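Local coordinates for putative histidine protein kinase (Rhodobacter sphaeroides, PDB 3KYJ), which probably relays chemoreceptor signals to the flagellar motors by autophosphorylation and phosphotransfer, this chain being its histidine-phosphotransfer (Hpt) domain, at residues L63-S68 with A114-T119; S30-Q35 with I94-S99; E74-L79 with S130-C135; Q22-M27 with D100-M105. All blocks are in the same frame, centred on the assembly; numbering follows the deposited sequence.

In the fold
All four contacts join helices, or a helix and a loop, of an all-helical Hpt domain, and their chemistry follows their place. Contact 4 is the buried one, nearest the centre of the chain; it pairs helix 10-35 with helix 89-112, and contact 2 continues the same antiparallel pairing about 10 Å away, centre to centre. Leucines carry both, but only contact 4 adds a salt bridge. Contacts 1, 2 and 3 are partly buried; 1 and 3 lie farthest out and share helix 64-82, which meets a polar loop grip at its start in contact 1 and purely apolar packing across the interface with helix 122-135 in contact 3. Contacts 1 and 2 lie on opposite sides of the centre.

Contact 1 of 4, residues L63-S68 with A114-T119; sequences LSVVES and ADVEGT
The carboxylate of Asp115 reaches the first turn of helix 64-82 because its CG swings anti to the backbone N (chi1 -156°), which leaves CG beside its own carbonyl carbon. In Val65 the same choice, CG1 anti to the backbone N (chi1 170°), places that methyl against Val116 CG2 and Gly118 CA. The carboxylate works as a fork. Asp115 OD2 takes the N-H of Val65 N at 2.7 Å on its syn lone pair, almost straight at 170°, and Asp115 OD1 takes the N-H of Val66 N at 3.2 Å, again through the syn lone pair. Acceptors for the helix N-terminus here come from elsewhere in the chain: Leu63 holds the N-cap position but has no side-chain acceptor; the amides of Val65 and Val66 are met instead by Asp115, some fifty residues later. The negative charge there would probably be favoured by the helix dipole. OD1 also receives a weak bond from Val116 N, which helps fix the rotation of the group. A leucine in place of Asp115 would probably leave the N-H groups of Val65 and Val66 without their acceptors and let the loop drift from the helix.

Van der Waals contacts flank the fork. Leu63 CD2 lies 3.6 Å from Asp115 N, and Val65 CG1 makes an apolar pair with Val116 CG2 at 3.6 Å. Away from the loop, Leu63 touches Trp13 and Tyr16 of helix 10-35, and Val66 touches Phe54 of helix 40-60 and Met105 and Thr109 of helix 89-112.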
loop_
_atom_site.group_PDB
_atom_site.type_symbol
_atom_site.label_atom_id
_atom_site.label_comp_id
_atom_site.label_asym_id
_atom_site.label_seq_id
_atom_site.Cartn_x
_atom_site.Cartn_y
_atom_site.Cartn_z
ATOM N N LEU A 63 5.067 1.644 -12.378
ATOM C CA LEU A 63 6.398 1.101 -12.671
ATOM C C LEU A 63 6.299 -0.416 -12.598
ATOM O O LEU A 63 6.777 -1.040 -11.661
ATOM C CB LEU A 63 7.438 1.680 -11.709
ATOM C CG LEU A 63 7.421 3.202 -11.576
ATOM C CD1 LEU A 63 8.418 3.696 -10.528
ATOM C CD2 LEU A 63 7.687 3.847 -12.933
ATOM N N SER A 64 5.701 -1.002 -13.629
ATOM C CA SER A 64 5.329 -2.416 -13.608
ATOM C C SER A 64 6.531 -3.374 -13.538
ATOM O O SER A 64 6.410 -4.445 -12.940
ATOM C CB SER A 64 4.450 -2.769 -14.824
ATOM O OG SER A 64 3.199 -2.070 -14.828
ATOM N N VAL A 65 7.676 -3.003 -14.102
ATOM C CA VAL A 65 8.834 -3.896 -14.032
ATOM C C VAL A 65 9.337 -3.875 -12.589
ATOM O O VAL A 65 9.539 -4.918 -11.996
ATOM C CB VAL A 65 9.946 -3.523 -15.033
ATOM C CG1 VAL A 65 11.244 -4.347 -14.756
ATOM C CG2 VAL A 65 9.468 -3.777 -16.475
ATOM N N VAL A 66 9.502 -2.691 -12.012
ATOM C CA VAL A 66 9.905 -2.614 -10.590
ATOM C C VAL A 66 8.914 -3.400 -9.700
ATOM O O VAL A 66 9.311 -4.221 -8.861
ATOM C CB VAL A 66 10.029 -1.155 -10.080
ATOM C CG1 VAL A 66 10.295 -1.150 -8.582
ATOM C CG2 VAL A 66 11.130 -0.390 -10.765
ATOM N N GLU A 67 7.628 -3.161 -9.923
ATOM C CA GLU A 67 6.568 -3.812 -9.179
ATOM C C GLU A 67 6.707 -5.328 -9.239
ATOM O O GLU A 67 6.559 -6.002 -8.237
ATOM C CB GLU A 67 5.212 -3.370 -9.711
ATOM C CG GLU A 67 4.028 -3.928 -8.938
ATOM C CD GLU A 67 2.695 -3.566 -9.542
ATOM O OE1 GLU A 67 2.649 -2.772 -10.492
ATOM O OE2 GLU A 67 1.685 -4.096 -9.080
ATOM N N SER A 68 7.009 -5.865 -10.419
ATOM C CA SER A 68 7.044 -7.323 -10.580
ATOM C C SER A 68 8.176 -7.971 -9.771
ATOM O O SER A 68 8.035 -9.110 -9.325
ATOM C CB SER A 68 7.183 -7.690 -12.068
ATOM O OG SER A 68 8.434 -7.296 -12.625
ATOM N N ALA A 114 10.808 7.143 -14.739
ATOM C CA ALA A 114 10.261 6.107 -15.614
ATOM C C ALA A 114 10.647 4.729 -15.106
ATOM O O ALA A 114 11.525 4.611 -14.265
ATOM C CB ALA A 114 10.760 6.294 -17.047
ATOM N N ASP A 115 9.989 3.708 -15.639
ATOM C CA ASP A 115 10.263 2.322 -15.252
ATOM C C ASP A 115 11.642 1.920 -15.756
ATOM O O ASP A 115 12.208 2.544 -16.653
ATOM C CB ASP A 115 9.168 1.408 -15.798
ATOM C CG ASP A 115 9.012 0.099 -15.030
ATOM O OD1 ASP A 115 9.692 -0.151 -14.009
ATOM O OD2 ASP A 115 8.153 -0.686 -15.481
ATOM N N VAL A 116 12.189 0.869 -15.162
ATOM C CA VAL A 116 13.509 0.378 -15.532
ATOM C C VAL A 116 13.350 -0.626 -16.619
ATOM O O VAL A 116 12.253 -1.173 -16.818
ATOM C CB VAL A 116 14.198 -0.368 -14.365
ATOM C CG1 VAL A 116 14.480 0.572 -13.243
ATOM C CG2 VAL A 116 13.336 -1.528 -13.896
ATOM N N GLU A 117 14.451 -0.834 -17.339
ATOM C CA GLU A 117 14.590 -1.992 -18.180
ATOM C C GLU A 117 14.913 -3.200 -17.330
ATOM O O GLU A 117 15.831 -3.193 -16.456
ATOM C CB GLU A 117 15.698 -1.794 -19.213
ATOM C CG GLU A 117 15.394 -0.737 -20.267
ATOM C CD GLU A 117 14.176 -1.070 -21.111
ATOM O OE1 GLU A 117 13.894 -2.268 -21.320
ATOM O OE2 GLU A 117 13.503 -0.127 -21.582
ATOM N N GLY A 118 14.143 -4.238 -17.611
ATOM C CA GLY A 118 14.170 -5.454 -16.835
ATOM C C GLY A 118 15.396 -6.316 -16.997
ATOM O O GLY A 118 15.594 -7.201 -16.183
ATOM N N THR A 119 16.207 -6.075 -18.023
ATOM C CA THR A 119 17.322 -6.966 -18.340
ATOM C C THR A 119 18.266 -7.263 -17.174
ATOM O O THR A 119 18.636 -8.418 -16.923
ATOM C CB THR A 119 18.165 -6.367 -19.442
ATOM O OG1 THR A 119 17.295 -5.892 -20.470
ATOM C CG2 THR A 119 19.128 -7.405 -19.982
#

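Contact 2 of 4, residues S30-Q35 with I94-S99; sequences SLLALQ and ILLFAS
Leu31 and Leu96 bring helix 10-35 and helix 89-112 closest here, with their CA atoms 6.5 Å apart, the axes of the two short segments 10.1 Å apart and their directions 150° from each other, so that the helices run roughly antiparallel. The contact is apolar, carried mainly by leucine side chains. Leu31, whose CG sits beside its backbone N and anti to its carbonyl carbon, sends its two methyls to Leu95: CD1 reaches the backbone O at 3.5 Å, while CD2 comes to 3.8 Å from Leu95 CB. The two leucine side chains cross at about a right angle.

Leu96 answers from the other helix, lodging its isobutyl group among three residues of one helical turn. Its CD2 touches Leu31 CB at 3.6 Å and reaches Leu32 CD2 more loosely, at 4.1 Å. Its other methyl, CD1, lies 3.4 Å from Gln35 NE2. That is a van der Waals touch at the exposed margin of the contact: the extended Gln35 chain crosses Leu96 obliquely and touches its CD1 with the amide end alone. The next turn of helix 89-112 looks after one of its own polar groups, for Ser99 OG bonds back to Leu96 O at 2.8 Å.

The seam therefore grades from the buried Leu31 and Leu95 outward to Leu32 and Gln35. On the inner side Leu31 meets Leu47 of helix 40-60, and Leu95 meets Cys73 and Ile77 of helix 64-82. Residues of four helices thus converge on one leucine-rich core, the pattern of the antiparallel four-helix bundle on which Hpt domains are built.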
loop_
_atom_site.group_PDB
_atom_site.type_symbol
_atom_site.label_atom_id
_atom_site.label_comp_id
_atom_site.label_asym_id
_atom_site.label_seq_id
_atom_site.Cartn_x
_atom_site.Cartn_y
_atom_site.Cartn_z
ATOM N N SER A 30 15.877 -6.079 8.471
ATOM C CA SER A 30 15.302 -7.357 8.890
ATOM C C SER A 30 16.152 -8.534 8.382
ATOM O O SER A 30 16.370 -9.515 9.109
ATOM C CB SER A 30 13.876 -7.510 8.387
ATOM O OG SER A 30 13.050 -6.468 8.886
ATOM N N LEU A 31 16.604 -8.455 7.134
ATOM C CA LEU A 31 17.391 -9.535 6.536
ATOM C C LEU A 31 18.761 -9.670 7.203
ATOM O O LEU A 31 19.226 -10.779 7.475
ATOM C CB LEU A 31 17.537 -9.276 5.044
ATOM C CG LEU A 31 16.224 -9.414 4.258
ATOM C CD1 LEU A 31 16.406 -8.899 2.831
ATOM C CD2 LEU A 31 15.770 -10.867 4.238
ATOM N N LEU A 32 19.385 -8.536 7.520
ATOM C CA LEU A 32 20.683 -8.570 8.195
ATOM C C LEU A 32 20.521 -9.101 9.616
ATOM O O LEU A 32 21.381 -9.819 10.096
ATOM C CB LEU A 32 21.352 -7.191 8.197
ATOM C CG LEU A 32 21.848 -6.711 6.822
ATOM C CD1 LEU A 32 22.371 -5.314 6.915
ATOM C CD2 LEU A 32 22.906 -7.641 6.233
ATOM N N ALA A 33 19.420 -8.766 10.279
ATOM C CA ALA A 33 19.149 -9.325 11.599
ATOM C C ALA A 33 18.990 -10.845 11.535
ATOM O O ALA A 33 19.522 -11.564 12.398
ATOM C CB ALA A 33 17.919 -8.646 12.224
ATOM N N LEU A 34 18.317 -11.341 10.491
ATOM C CA LEU A 34 18.145 -12.776 10.321
ATOM C C LEU A 34 19.487 -13.443 10.049
ATOM O O LEU A 34 19.800 -14.504 10.578
ATOM C CB LEU A 34 17.145 -13.065 9.199
ATOM C CG LEU A 34 15.696 -12.693 9.516
ATOM C CD1 LEU A 34 14.846 -12.779 8.257
ATOM C CD2 LEU A 34 15.119 -13.569 10.642
ATOM N N GLN A 35 20.303 -12.797 9.240
ATOM C CA GLN A 35 21.608 -13.334 8.926
ATOM C C GLN A 35 22.482 -13.406 10.172
ATOM O O GLN A 35 23.334 -14.280 10.279
ATOM C CB GLN A 35 22.252 -12.457 7.854
ATOM C CG GLN A 35 23.427 -13.054 7.184
ATOM C CD GLN A 35 23.885 -12.181 6.041
ATOM O OE1 GLN A 35 24.173 -11.004 6.231
ATOM N NE2 GLN A 35 23.927 -12.746 4.842
ATOM N N ILE A 94 18.796 -14.671 -1.084
ATOM C CA ILE A 94 18.130 -14.218 -2.304
ATOM C C ILE A 94 17.474 -12.853 -2.036
ATOM O O ILE A 94 17.527 -11.945 -2.873
ATOM C CB ILE A 94 17.086 -15.223 -2.798
ATOM C CG1 ILE A 94 17.780 -16.514 -3.263
ATOM C CG2 ILE A 94 16.269 -14.636 -3.946
ATOM C CD1 ILE A 94 16.824 -17.667 -3.456
ATOM N N LEU A 95 16.886 -12.682 -0.860
ATOM C CA LEU A 95 16.212 -11.420 -0.564
ATOM C C LEU A 95 17.200 -10.285 -0.302
ATOM O O LEU A 95 16.881 -9.132 -0.598
ATOM C CB LEU A 95 15.217 -11.570 0.573
ATOM C CG LEU A 95 14.016 -12.465 0.284
ATOM C CD1 LEU A 95 13.170 -12.711 1.537
ATOM C CD2 LEU A 95 13.162 -11.839 -0.833
ATOM N N LEU A 96 18.380 -10.585 0.250
ATOM C CA LEU A 96 19.428 -9.578 0.371
ATOM C C LEU A 96 19.866 -9.103 -1.032
ATOM O O LEU A 96 20.021 -7.912 -1.264
ATOM C CB LEU A 96 20.642 -10.084 1.165
ATOM C CG LEU A 96 20.474 -9.929 2.672
ATOM C CD1 LEU A 96 21.592 -10.690 3.391
ATOM C CD2 LEU A 96 20.471 -8.462 3.056
ATOM N N PHE A 97 20.044 -10.043 -1.960
ATOM C CA PHE A 97 20.340 -9.710 -3.352
ATOM C C PHE A 97 19.197 -8.864 -3.925
ATOM O O PHE A 97 19.427 -7.843 -4.583
ATOM C CB PHE A 97 20.548 -11.024 -4.140
ATOM C CG PHE A 97 20.817 -10.857 -5.615
ATOM C CD1 PHE A 97 21.665 -9.884 -6.083
ATOM C CD2 PHE A 97 20.195 -11.686 -6.515
ATOM C CE1 PHE A 97 21.905 -9.748 -7.465
ATOM C CE2 PHE A 97 20.428 -11.555 -7.880
ATOM C CZ PHE A 97 21.267 -10.583 -8.339
ATOM N N ALA A 98 17.960 -9.265 -3.646
ATOM C CA ALA A 98 16.814 -8.489 -4.095
ATOM C C ALA A 98 16.836 -7.073 -3.540
ATOM O O ALA A 98 16.531 -6.133 -4.260
ATOM C CB ALA A 98 15.517 -9.175 -3.765
ATOM N N SER A 99 17.202 -6.904 -2.271
ATOM C CA SER A 99 17.182 -5.574 -1.676
ATOM C C SER A 99 18.203 -4.686 -2.387
ATOM O O SER A 99 17.904 -3.525 -2.674
ATOM C CB SER A 99 17.400 -5.629 -0.152
ATOM O OG SER A 99 18.715 -5.960 0.203
#

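Contact 3 of 4, residues E74-L79 with S130-C135; sequences EDLIGL and SKIARC
Ser130 OG is gripped side-on by Arg134, one turn further along the same helix that Leu76 and Leu79 pack against. Arg134 NE donates to Ser130 OG at 3.1 Å and 159°, and Arg134 NH2 to the same oxygen at 3.3 Å, with the oxygen in the guanidinium plane. NH1 forms a salt bridge with Glu90, so the group is held from more than one side and its rotation is probably fixed. Lys131 is likewise tied outside the interface: its NZ pairs with Asp88 and Glu90, so that only the base of the chain, at CG, touches Leu76 before the bend at chi2 turns the rest away.

The interface itself is apolar. The two short helical segments run nearly alongside, 25° apart in direction, with axes separated by 10.0 Å. Leu76 has CG anti to its backbone N (chi1 178°), which carries CD1 across to the second helix, 4.0 Å from Ile132 CG1 and 4.1 Å from Lys131 CG. Ile132 also extends its terminal CD1 to Asp75 CB, so the aspartate takes part through its carbon only. One turn later Leu79 CD1 meets Cys135 SG at 3.8 Å, and comes to 4.2 Å from Ile132 CG2. All of these separations are ordinary van der Waals contact.

Helix 122-135 thus lies over helix 64-82 as an additional layer upon the four-helix bundle, as the fifth helix does in CheA-type Hpt domains. From the same turns of helix 64-82, Ile77 packs on Leu47, Phe48 and Val51 of helix 40-60, and Glu74 OE1 bonds to ND1 of His52, the predicted phosphorylation site, with OE2 paired to Lys55.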
loop_
_atom_site.group_PDB
_atom_site.type_symbol
_atom_site.label_atom_id
_atom_site.label_comp_id
_atom_site.label_asym_id
_atom_site.label_seq_id
_atom_site.Cartn_x
_atom_site.Cartn_y
_atom_site.Cartn_z
ATOM N N GLU A 74 7.572 -10.643 -2.411
ATOM C CA GLU A 74 6.449 -10.716 -1.481
ATOM C C GLU A 74 5.852 -12.105 -1.479
ATOM O O GLU A 74 5.498 -12.629 -0.411
ATOM C CB GLU A 74 5.382 -9.671 -1.847
ATOM C CG GLU A 74 4.282 -9.510 -0.815
ATOM C CD GLU A 74 3.178 -8.608 -1.314
ATOM O OE1 GLU A 74 3.300 -7.389 -1.143
ATOM O OE2 GLU A 74 2.203 -9.118 -1.889
ATOM N N ASP A 75 5.763 -12.726 -2.657
ATOM C CA ASP A 75 5.263 -14.092 -2.747
ATOM C C ASP A 75 6.128 -15.044 -1.914
ATOM O O ASP A 75 5.602 -15.906 -1.189
ATOM C CB ASP A 75 5.275 -14.593 -4.189
ATOM C CG ASP A 75 4.140 -14.027 -5.036
ATOM O OD1 ASP A 75 3.229 -13.337 -4.523
ATOM O OD2 ASP A 75 4.184 -14.292 -6.246
ATOM N N LEU A 76 7.453 -14.903 -2.015
ATOM C CA LEU A 76 8.364 -15.812 -1.307
ATOM C C LEU A 76 8.225 -15.604 0.204
ATOM O O LEU A 76 8.132 -16.570 0.986
ATOM C CB LEU A 76 9.808 -15.575 -1.761
ATOM C CG LEU A 76 10.875 -16.428 -1.077
ATOM C CD1 LEU A 76 10.550 -17.920 -1.163
ATOM C CD2 LEU A 76 12.223 -16.124 -1.703
ATOM N N ILE A 77 8.206 -14.347 0.630
ATOM C CA ILE A 77 8.057 -14.052 2.050
ATOM C C ILE A 77 6.695 -14.555 2.542
ATOM O O ILE A 77 6.581 -15.068 3.652
ATOM C CB ILE A 77 8.173 -12.543 2.320
ATOM C CG1 ILE A 77 9.553 -12.034 1.951
ATOM C CG2 ILE A 77 7.839 -12.250 3.788
ATOM C CD1 ILE A 77 9.599 -10.526 1.690
ATOM N N GLY A 78 5.661 -14.435 1.712
ATOM C CA GLY A 78 4.347 -14.959 2.049
ATOM C C GLY A 78 4.302 -16.469 2.273
ATOM O O GLY A 78 3.515 -16.955 3.090
ATOM N N LEU A 79 5.140 -17.223 1.569
ATOM C CA LEU A 79 5.197 -18.674 1.785
ATOM C C LEU A 79 5.688 -18.976 3.197
ATOM O O LEU A 79 5.212 -19.913 3.841
ATOM C CB LEU A 79 6.143 -19.352 0.810
ATOM C CG LEU A 79 5.720 -19.410 -0.656
ATOM C CD1 LEU A 79 6.865 -19.995 -1.461
ATOM C CD2 LEU A 79 4.455 -20.239 -0.814
ATOM N N SER A 130 12.840 -19.941 -8.904
ATOM C CA SER A 130 13.424 -21.238 -8.559
ATOM C C SER A 130 13.200 -21.568 -7.078
ATOM O O SER A 130 12.749 -22.658 -6.758
ATOM C CB SER A 130 14.927 -21.230 -8.832
ATOM O OG SER A 130 15.528 -22.398 -8.273
ATOM N N LYS A 131 13.525 -20.631 -6.186
ATOM C CA LYS A 131 13.334 -20.867 -4.759
ATOM C C LYS A 131 11.847 -21.059 -4.457
ATOM O O LYS A 131 11.477 -21.955 -3.725
ATOM C CB LYS A 131 13.933 -19.752 -3.922
ATOM C CG LYS A 131 13.875 -20.045 -2.418
ATOM C CD LYS A 131 14.522 -21.371 -2.065
ATOM C CE LYS A 131 14.806 -21.412 -0.559
ATOM N NZ LYS A 131 15.313 -22.746 -0.121
ATOM N N ILE A 132 10.987 -20.234 -5.045
ATOM C CA ILE A 132 9.548 -20.393 -4.837
ATOM C C ILE A 132 9.072 -21.797 -5.221
ATOM O O ILE A 132 8.341 -22.447 -4.469
ATOM C CB ILE A 132 8.758 -19.296 -5.577
ATOM C CG1 ILE A 132 8.954 -17.956 -4.865
ATOM C CG2 ILE A 132 7.285 -19.633 -5.633
ATOM C CD1 ILE A 132 8.449 -16.748 -5.680
ATOM N N ALA A 133 9.515 -22.269 -6.380
ATOM C CA ALA A 133 9.138 -23.587 -6.860
ATOM C C ALA A 133 9.681 -24.706 -5.959
ATOM O O ALA A 133 8.976 -25.670 -5.671
ATOM C CB ALA A 133 9.617 -23.773 -8.292
ATOM N N ARG A 134 10.932 -24.572 -5.528
ATOM C CA ARG A 134 11.586 -25.639 -4.770
ATOM C C ARG A 134 11.065 -25.754 -3.359
ATOM O O ARG A 134 11.028 -26.833 -2.800
ATOM C CB ARG A 134 13.094 -25.423 -4.703
ATOM C CG ARG A 134 13.827 -25.927 -5.920
ATOM C CD ARG A 134 15.309 -25.697 -5.784
ATOM N NE ARG A 134 15.630 -24.284 -5.871
ATOM C CZ ARG A 134 16.194 -23.565 -4.914
ATOM N NH1 ARG A 134 16.513 -24.119 -3.749
ATOM N NH2 ARG A 134 16.437 -22.282 -5.126
ATOM N N CYS A 135 10.695 -24.643 -2.748
ATOM C CA CYS A 135 10.296 -24.735 -1.360
ATOM C C CYS A 135 8.773 -24.824 -1.272
ATOM O O CYS A 135 8.215 -24.995 -0.189
ATOM C CB CYS A 135 10.882 -23.586 -0.549
ATOM S SG CYS A 135 9.977 -22.110 -0.652
#

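Contact 4 of 4, residues Q22-M27 with D100-M105; sequences QALDAM and DTLRAM
Over one face of the Arg103 guanidinium lies Leu24 CB, 3.5 Å above the plane and offset toward its rim, while Asp25 meets the group at its edge. This one-faced cover and edge-on charge pair sit in the antiparallel pairing of helix 10-35 with helix 89-112 in the Hpt four-helix bundle. Arg103 is modelled in two conformers; in the one described here its chain, bent at chi2 and chi3, reaches across the gap from helix 89-112 to Leu24 and Asp25 of helix 10-35. In this conformer Arg103 NH2 donates to Asp25 OD1 at 2.7 Å and 147°, forming a salt bridge. The fit is not flat: the nitrogen comes to the anti side of OD1, out of the carboxylate plane, and the two planes stand 40° apart.

Leu24 also works inward. CD1 lies 3.5 Å from Arg103 CA and CD2 3.9 Å from Leu102 CB, the two leucines crossing at about a right angle. Replacing Leu24 by an alanine would probably open a gap against Leu102 and the arginine backbone, since both methyls would go. Phe54 of helix 40-60 touches Leu24 and Leu102 alike, closing this core from a third helix. One turn further on, the extended chain of Met27 brings SD to 4.2 Å from Leu102 CD1.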
loop_
_atom_site.group_PDB
_atom_site.type_symbol
_atom_site.label_atom_id
_atom_site.label_comp_id
_atom_site.label_asym_id
_atom_site.label_seq_id
_atom_site.Cartn_x
_atom_site.Cartn_y
_atom_site.Cartn_z
ATOM N N GLN A 22 13.209 4.379 2.838
ATOM C CA GLN A 22 12.813 3.900 4.169
ATOM C C GLN A 22 12.378 2.438 4.119
ATOM O O GLN A 22 12.758 1.643 4.964
ATOM C CB GLN A 22 11.691 4.765 4.748
ATOM C CG GLN A 22 12.128 6.182 5.086
ATOM C CD GLN A 22 13.212 6.231 6.160
ATOM O OE1 GLN A 22 13.142 5.527 7.175
ATOM N NE2 GLN A 22 14.222 7.068 5.941
ATOM N N ALA A 23 11.588 2.075 3.114
ATOM C CA ALA A 23 11.129 0.701 3.011
ATOM C C ALA A 23 12.304 -0.249 2.766
ATOM O O ALA A 23 12.394 -1.310 3.391
ATOM C CB ALA A 23 10.100 0.576 1.912
ATOM N N LEU A 24 13.208 0.117 1.853
ATOM C CA LEU A 24 14.357 -0.750 1.592
ATOM C C LEU A 24 15.302 -0.809 2.801
ATOM O O LEU A 24 15.901 -1.860 3.065
ATOM C CB LEU A 24 15.102 -0.346 0.315
ATOM C CG LEU A 24 14.271 -0.509 -0.966
ATOM C CD1 LEU A 24 15.125 -0.124 -2.153
ATOM C CD2 LEU A 24 13.755 -1.933 -1.106
ATOM N N ASP A 25 15.410 0.283 3.560
ATOM C CA ASP A 25 16.215 0.246 4.785
ATOM C C ASP A 25 15.627 -0.790 5.752
ATOM O O ASP A 25 16.367 -1.521 6.405
ATOM C CB ASP A 25 16.265 1.614 5.471
ATOM C CG ASP A 25 17.220 2.598 4.786
ATOM O OD1 ASP A 25 18.028 2.185 3.920
ATOM O OD2 ASP A 25 17.156 3.792 5.135
ATOM N N ALA A 26 14.300 -0.822 5.855
ATOM C CA ALA A 26 13.632 -1.764 6.762
ATOM C C ALA A 26 13.787 -3.204 6.249
ATOM O O ALA A 26 13.992 -4.127 7.024
ATOM C CB ALA A 26 12.153 -1.397 6.918
ATOM N N MET A 27 13.694 -3.384 4.928
ATOM C CA MET A 27 13.889 -4.689 4.324
ATOM C C MET A 27 15.295 -5.215 4.623
ATOM O O MET A 27 15.468 -6.335 5.138
ATOM C CB MET A 27 13.654 -4.604 2.812
ATOM C CG MET A 27 13.903 -5.906 2.084
ATOM S SD MET A 27 13.731 -5.672 0.291
ATOM C CE MET A 27 13.756 -7.366 -0.245
ATOM N N ASP A 100 19.377 -5.231 -2.712
ATOM C CA ASP A 100 20.382 -4.436 -3.416
ATOM C C ASP A 100 19.904 -4.069 -4.819
ATOM O O ASP A 100 20.154 -2.961 -5.291
ATOM C CB ASP A 100 21.710 -5.188 -3.503
ATOM C CG ASP A 100 22.469 -5.191 -2.191
ATOM O OD1 ASP A 100 22.203 -4.321 -1.323
ATOM O OD2 ASP A 100 23.351 -6.057 -2.050
ATOM N N THR A 101 19.238 -5.014 -5.470
ATOM C CA THR A 101 18.718 -4.825 -6.819
ATOM C C THR A 101 17.619 -3.757 -6.811
ATOM O O THR A 101 17.627 -2.826 -7.629
ATOM C CB THR A 101 18.169 -6.145 -7.373
ATOM O OG1 THR A 101 19.227 -7.111 -7.460
ATOM C CG2 THR A 101 17.559 -5.927 -8.772
ATOM N N LEU A 102 16.680 -3.876 -5.868
ATOM C CA LEU A 102 15.623 -2.874 -5.700
ATOM C C LEU A 102 16.171 -1.475 -5.401
ATOM O O LEU A 102 15.635 -0.487 -5.891
ATOM C CB LEU A 102 14.640 -3.318 -4.628
ATOM C CG LEU A 102 13.802 -4.554 -4.980
ATOM C CD1 LEU A 102 12.984 -5.031 -3.768
ATOM C CD2 LEU A 102 12.851 -4.362 -6.164
ATOM N N ARG A 103 17.262 -1.400 -4.640
ATOM C CA ARG A 103 17.870 -0.119 -4.289
ATOM C C ARG A 103 18.433 0.566 -5.532
ATOM O O ARG A 103 18.320 1.779 -5.682
ATOM C CB ARG A 103 18.984 -0.309 -3.256
ATOM C CG ARG A 103 19.683 0.987 -2.840
ATOM C CD ARG A 103 18.893 1.758 -1.799
ATOM N NE ARG A 103 18.776 1.011 -0.549
ATOM C CZ ARG A 103 18.257 1.498 0.570
ATOM N NH1 ARG A 103 17.800 2.742 0.602
ATOM N NH2 ARG A 103 18.194 0.733 1.651
ATOM N N ALA A 104 19.059 -0.210 -6.413
ATOM C CA ALA A 104 19.558 0.329 -7.669
ATOM C C ALA A 104 18.391 0.760 -8.565
ATOM O O ALA A 104 18.463 1.799 -9.254
ATOM C CB ALA A 104 20.433 -0.705 -8.374
ATOM N N MET A 105 17.317 -0.024 -8.588
ATOM C CA MET A 105 16.155 0.338 -9.395
ATOM C C MET A 105 15.510 1.598 -8.895
ATOM O O MET A 105 15.070 2.430 -9.683
ATOM C CB MET A 105 15.108 -0.737 -9.340
ATOM C CG MET A 105 15.502 -1.979 -10.026
ATOM S SD MET A 105 14.135 -3.096 -9.879
ATOM C CE MET A 105 14.685 -4.385 -10.982
#